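Local coordinates for plasmid stabilization system (Mesorhizobium opportunistum, PDB 5CEG), which belongs to the RelE/ParE toxin family and probably acts as the toxin of a type II toxin-antitoxin system, at residues R105-G109 with R110-N114; D28-D31 with I32-I36. All coordinates share one frame; numbering follows the deposited sequence. Where two conformers were deposited one is given.

Contact 1. Residues R105-G109 with R110-N114. With NA (sodium ion), chain J; GOL (glycerol), chain I.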
loop_
_atom_site.group_PDB
_atom_site.type_symbol
_atom_site.label_atom_id
_atom_site.label_comp_id
_atom_site.label_asym_id
_atom_site.label_seq_id
_atom_site.Cartn_x
_atom_site.Cartn_y
_atom_site.Cartn_z
ATOM N N ARG B 105 8.112 21.728 -15.090
ATOM C CA ARG B 105 8.706 21.162 -13.858
ATOM C C ARG B 105 9.489 19.901 -14.178
ATOM O O ARG B 105 9.190 19.216 -15.163
ATOM C CB ARG B 105 7.658 20.776 -12.801
ATOM C CG ARG B 105 6.788 21.901 -12.288
ATOM C CD ARG B 105 7.588 22.961 -11.543
ATOM N NE ARG B 105 8.325 22.510 -10.356
ATOM C CZ ARG B 105 7.940 22.732 -9.101
ATOM N NH1 ARG B 105 6.788 23.348 -8.852
ATOM N NH2 ARG B 105 8.720 22.352 -8.094
ATOM N N VAL B 106 10.449 19.595 -13.319
ATOM C CA VAL B 106 11.075 18.272 -13.271
ATOM C C VAL B 106 10.740 17.659 -11.903
ATOM O O VAL B 106 11.205 18.142 -10.868
ATOM C CB VAL B 106 12.599 18.341 -13.466
ATOM C CG1 VAL B 106 13.181 16.925 -13.520
ATOM C CG2 VAL B 106 12.946 19.115 -14.750
ATOM N N VAL B 107 9.906 16.619 -11.902
ATOM C CA VAL B 107 9.377 16.079 -10.648
ATOM C C VAL B 107 10.017 14.736 -10.310
ATOM O O VAL B 107 10.076 13.869 -11.158
ATOM C CB VAL B 107 7.864 15.899 -10.733
ATOM C CG1 VAL B 107 7.308 15.392 -9.399
ATOM C CG2 VAL B 107 7.187 17.225 -11.124
ATOM N N ASP B 108 10.507 14.579 -9.081
ATOM C CA ASP B 108 11.047 13.294 -8.640
ATOM C C ASP B 108 9.912 12.455 -8.074
ATOM O O ASP B 108 9.378 12.782 -7.020
ATOM C CB ASP B 108 12.139 13.504 -7.583
ATOM C CG ASP B 108 12.806 12.201 -7.140
ATOM O OD1 ASP B 108 12.305 11.101 -7.445
ATOM O OD2 ASP B 108 13.866 12.289 -6.488
ATOM N N GLY B 109 9.555 11.375 -8.766
ATOM C CA GLY B 109 8.445 10.552 -8.324
ATOM C C GLY B 109 8.663 9.912 -6.962
ATOM O O GLY B 109 7.704 9.607 -6.248
ATOM N N ARG B 110 9.922 9.683 -6.600
ATOM C CA ARG B 110 10.220 9.104 -5.290
ATOM C C ARG B 110 9.884 10.080 -4.166
ATOM O O ARG B 110 9.606 9.672 -3.035
ATOM C CB ARG B 110 11.695 8.699 -5.191
ATOM C CG ARG B 110 12.102 7.595 -6.162
ATOM C CD ARG B 110 13.627 7.524 -6.173
ATOM N NE ARG B 110 14.150 6.463 -7.028
ATOM C CZ ARG B 110 15.417 6.405 -7.428
ATOM N NH1 ARG B 110 16.268 7.354 -7.063
ATOM N NH2 ARG B 110 15.830 5.405 -8.194
ATOM N N ARG B 111 9.918 11.375 -4.484
ATOM C CA ARG B 111 9.720 12.420 -3.487
ATOM C C ARG B 111 8.291 12.933 -3.447
ATOM O O ARG B 111 7.836 13.421 -2.409
ATOM C CB ARG B 111 10.670 13.590 -3.773
ATOM C CG ARG B 111 10.558 14.756 -2.807
ATOM C CD ARG B 111 11.396 15.923 -3.282
ATOM N NE ARG B 111 11.533 16.964 -2.265
ATOM C CZ ARG B 111 12.523 17.850 -2.259
ATOM N NH1 ARG B 111 13.447 17.802 -3.211
ATOM N NH2 ARG B 111 12.595 18.775 -1.307
ATOM N N ASP B 112 7.575 12.825 -4.564
ATOM C CA ASP B 112 6.309 13.536 -4.686
ATOM C C ASP B 112 5.092 12.750 -5.165
ATOM O O ASP B 112 4.007 13.318 -5.237
ATOM C CB ASP B 112 6.489 14.744 -5.617
ATOM C CG ASP B 112 7.041 15.947 -4.892
ATOM O OD1 ASP B 112 6.359 16.442 -3.964
ATOM O OD2 ASP B 112 8.162 16.390 -5.238
ATOM N N LEU B 113 5.246 11.474 -5.503
ATOM C CA LEU B 113 4.109 10.717 -6.023
ATOM C C LEU B 113 3.831 9.440 -5.236
ATOM O O LEU B 113 4.745 8.688 -4.890
ATOM C CB LEU B 113 4.328 10.362 -7.500
ATOM C CG LEU B 113 4.434 11.569 -8.451
ATOM C CD1 LEU B 113 4.821 11.115 -9.851
ATOM C CD2 LEU B 113 3.107 12.329 -8.503
ATOM N N ASN B 114 2.551 9.205 -4.975
ATOM C CA ASN B 114 2.095 7.980 -4.328
ATOM C C ASN B 114 2.119 6.789 -5.258
ATOM O O ASN B 114 2.598 5.703 -4.900
ATOM C CB ASN B 114 0.667 8.161 -3.795
ATOM C CG ASN B 114 0.580 9.211 -2.703
ATOM O OD1 ASN B 114 1.340 9.165 -1.735
ATOM N ND2 ASN B 114 -0.345 10.162 -2.851
HETATM NA NA NA J . 6.730 7.498 -5.270
HETATM C C1 GOL I . 16.826 13.066 -5.705
HETATM O O1 GOL I . 16.100 13.865 -6.623
HETATM C C2 GOL I . 17.654 12.010 -6.434
HETATM O O2 GOL I . 18.423 11.283 -5.497
HETATM C C3 GOL I . 16.752 11.071 -7.236
HETATM O O3 GOL I . 15.836 10.391 -6.393
HETATM O O HOH W 1 10.115 16.485 -7.033
HETATM O O HOH W 2 7.749 7.580 -3.088
HETATM O O HOH W 3 5.427 5.745 -4.068
#
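Asp108 turns its carboxylate over the start of the helix that follows it, and Arg110 receives it with both its backbone and the base of its side chain. With CG anti to the backbone N (chi1 -177°), Asp108 OD1 reaches Arg110 N at 2.9 Å, the N-H meeting the oxygen from above the carboxylate plane. Asp108 OD1 also lies 3.3 Å from Arg110 CB. The Arg110 chain then runs extended away from the carboxylate, obliquely to it, leaving the two flat groups 56° apart. A glycerol, probably from the crystallisation liquor, bridges the two side chains: its O3 and O1 both hydrogen-bond Asp108 OD2, and O3 accepts from Arg110 NH1 near the edge of the guanidinium. Arg110 NH1 also makes a salt bridge to an acidic side chain of the chain of another protein.

Asp108 is thus the N-cap where strand 100-108 passes directly into the short helix 109-112. Asp108 O accepts from Arg111 N at 3.0 Å and, weakly, from Asp112 N. Val107 CG1 lies 3.9 Å from Asp112 CB, the side chains at about a right angle. A water links Asp108 N to Asp112 OD2, while Asp112 OD1 makes a salt bridge to a basic side chain of the chain of another protein. Gly109 O accepts from Leu113 N at 3.2 Å. Gly109 O and Leu113 O also coordinate a sodium ion, whose site two waters and the carbonyl oxygens of Leu116 and Phe117 complete.

Contact 2. Residues D28-D31 with I32-I36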
loop_
_atom_site.group_PDB
_atom_site.type_symbol
_atom_site.label_atom_id
_atom_site.label_comp_id
_atom_site.label_asym_id
_atom_site.label_seq_id
_atom_site.Cartn_x
_atom_site.Cartn_y
_atom_site.Cartn_z
ATOM N N ASP B 28 14.364 23.035 -9.936
ATOM C CA ASP B 28 14.192 21.598 -9.730
ATOM C C ASP B 28 15.488 20.882 -10.086
ATOM O O ASP B 28 15.934 20.009 -9.353
ATOM C CB ASP B 28 13.056 21.027 -10.596
ATOM C CG ASP B 28 11.670 21.516 -10.190
ATOM O OD1 ASP B 28 11.452 21.912 -9.020
ATOM O OD2 ASP B 28 10.791 21.472 -11.069
ATOM N N LEU B 29 16.071 21.248 -11.232
ATOM C CA LEU B 29 17.314 20.622 -11.693
ATOM C C LEU B 29 18.456 20.835 -10.699
ATOM O O LEU B 29 19.226 19.922 -10.417
ATOM C CB LEU B 29 17.715 21.163 -13.071
ATOM C CG LEU B 29 16.846 20.748 -14.267
ATOM C CD1 LEU B 29 17.285 21.501 -15.542
ATOM C CD2 LEU B 29 16.914 19.231 -14.489
ATOM N N ILE B 30 18.587 22.052 -10.183
ATOM C CA ILE B 30 19.631 22.323 -9.209
ATOM C C ILE B 30 19.403 21.514 -7.927
ATOM O O ILE B 30 20.338 20.919 -7.395
ATOM C CB ILE B 30 19.714 23.817 -8.895
ATOM C CG1 ILE B 30 20.152 24.567 -10.156
ATOM C CG2 ILE B 30 20.679 24.077 -7.737
ATOM C CD1 ILE B 30 20.108 26.060 -10.031
ATOM N N ASP B 31 18.156 21.469 -7.456
ATOM C CA ASP B 31 17.802 20.708 -6.257
ATOM C C ASP B 31 18.155 19.219 -6.397
ATOM O O ASP B 31 18.723 18.606 -5.488
ATOM C CB ASP B 31 16.302 20.860 -5.978
ATOM C CG ASP B 31 15.886 20.259 -4.645
ATOM O OD1 ASP B 31 16.507 20.585 -3.610
ATOM O OD2 ASP B 31 14.941 19.444 -4.641
ATOM N N ILE B 32 17.812 18.653 -7.548
ATOM C CA ILE B 32 18.110 17.249 -7.828
ATOM C C ILE B 32 19.609 16.973 -7.714
ATOM O O ILE B 32 20.027 16.007 -7.066
ATOM C CB ILE B 32 17.601 16.847 -9.230
ATOM C CG1 ILE B 32 16.061 16.772 -9.231
ATOM C CG2 ILE B 32 18.230 15.523 -9.684
ATOM C CD1 ILE B 32 15.455 16.755 -10.621
ATOM N N TYR B 33 20.419 17.826 -8.340
ATOM C CA TYR B 33 21.865 17.623 -8.359
ATOM C C TYR B 33 22.466 17.761 -6.962
ATOM O O TYR B 33 23.321 16.962 -6.544
ATOM C CB TYR B 33 22.523 18.622 -9.329
ATOM C CG TYR B 33 23.977 18.307 -9.680
ATOM C CD1 TYR B 33 25.005 18.629 -8.805
ATOM C CD2 TYR B 33 24.305 17.709 -10.881
ATOM C CE1 TYR B 33 26.323 18.358 -9.110
ATOM C CE2 TYR B 33 25.634 17.421 -11.200
ATOM C CZ TYR B 33 26.632 17.760 -10.307
ATOM O OH TYR B 33 27.949 17.489 -10.606
ATOM N N VAL B 34 22.030 18.780 -6.233
ATOM C CA VAL B 34 22.574 19.010 -4.899
ATOM C C VAL B 34 22.199 17.874 -3.945
ATOM O O VAL B 34 23.017 17.425 -3.150
ATOM C CB VAL B 34 22.091 20.352 -4.322
ATOM C CG1 VAL B 34 22.483 20.488 -2.858
ATOM C CG2 VAL B 34 22.666 21.522 -5.135
ATOM N N MET B 35 20.968 17.398 -4.029
ATOM C CA MET B 35 20.515 16.344 -3.129
ATOM C C MET B 35 21.372 15.084 -3.260
ATOM O O MET B 35 21.879 14.560 -2.269
ATOM C CB MET B 35 19.044 16.006 -3.392
ATOM C CG MET B 35 18.522 14.846 -2.556
ATOM S SD MET B 35 18.360 15.249 -0.804
ATOM C CE MET B 35 16.938 16.322 -0.864
ATOM N N ILE B 36 21.544 14.597 -4.482
ATOM C CA ILE B 36 22.296 13.359 -4.633
ATOM C C ILE B 36 23.792 13.656 -4.621
ATOM O O ILE B 36 24.574 12.865 -4.104
ATOM C CB ILE B 36 21.891 12.593 -5.910
ATOM C CG1 ILE B 36 22.625 11.243 -5.993
ATOM C CG2 ILE B 36 22.105 13.434 -7.157
ATOM C CD1 ILE B 36 22.426 10.352 -4.754
#
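The ring of Tyr33 and the carboxylates of Asp28 and Asp31 are the flat groups here, and all three turn their polar ends to partners beyond this stretch of helix. Tyr33 meets the preceding turn through CB, 3.7 Å from Leu29 O; with CG anti to the backbone N, the ring swings away toward helix 41-60. There it meets the ring of Tyr48 with the planes at about 50°, and its OH hydrogen-bonds Asp45 and a basic side chain of the chain of another protein. Asp31 also holds its CG anti to the backbone N, and its carboxylate pairs with Arg111. The Asp28 carboxylate is held by Arg105 and by the backbone N of Val106.

The backbone is regular alpha-helix, part of helix 23-37, which pairs with helix 41-60 and rests on strand 100-108. Four successive i to i+4 bonds join the two turns, beginning with Ile32 N to Asp28 O at 2.9 Å. Val34 N approaches Ile30 O almost in line with the carbonyl bond (C=O...N 162°), whereas the other three donors are tilted somewhat from the carbonyl plane.

Apolar branches flank these bonds. Ile32 CG1, anti to its carbonyl carbon (chi1 -71°), is folded back over the preceding turn, 3.2 Å from Asp28 O. On another side of the helix, Val34 CG2 leans on the backbone at 3.3 Å from Ile30 O. In one of the two conformers of Ile30, Val34 CG2 also touches Ile30 CG2 at 4.2 Å, the two branched side chains passing at a slant.

Both contacts are partly buried, but contact 2 lies within one continuous helix, whereas contact 1 spans the change from the sheet's strand 100-108 to a short C-terminal helix. Four regular backbone bonds and apolar branches hold contact 2; a capping carboxylate, a water bridge and a sodium ion set the more polar chemistry of contact 1. The two meet directly. Salt bridges from Asp28 OD2 to Arg105 NE (2.8 Å) and from Asp31 OD2 to Arg111 NH1 (2.6 Å) tie helix 23-37 to the end of the strand and to the short helix, and Val106 packs between them against Leu29 and Ile32. Other chains of the assembly reach both contacts.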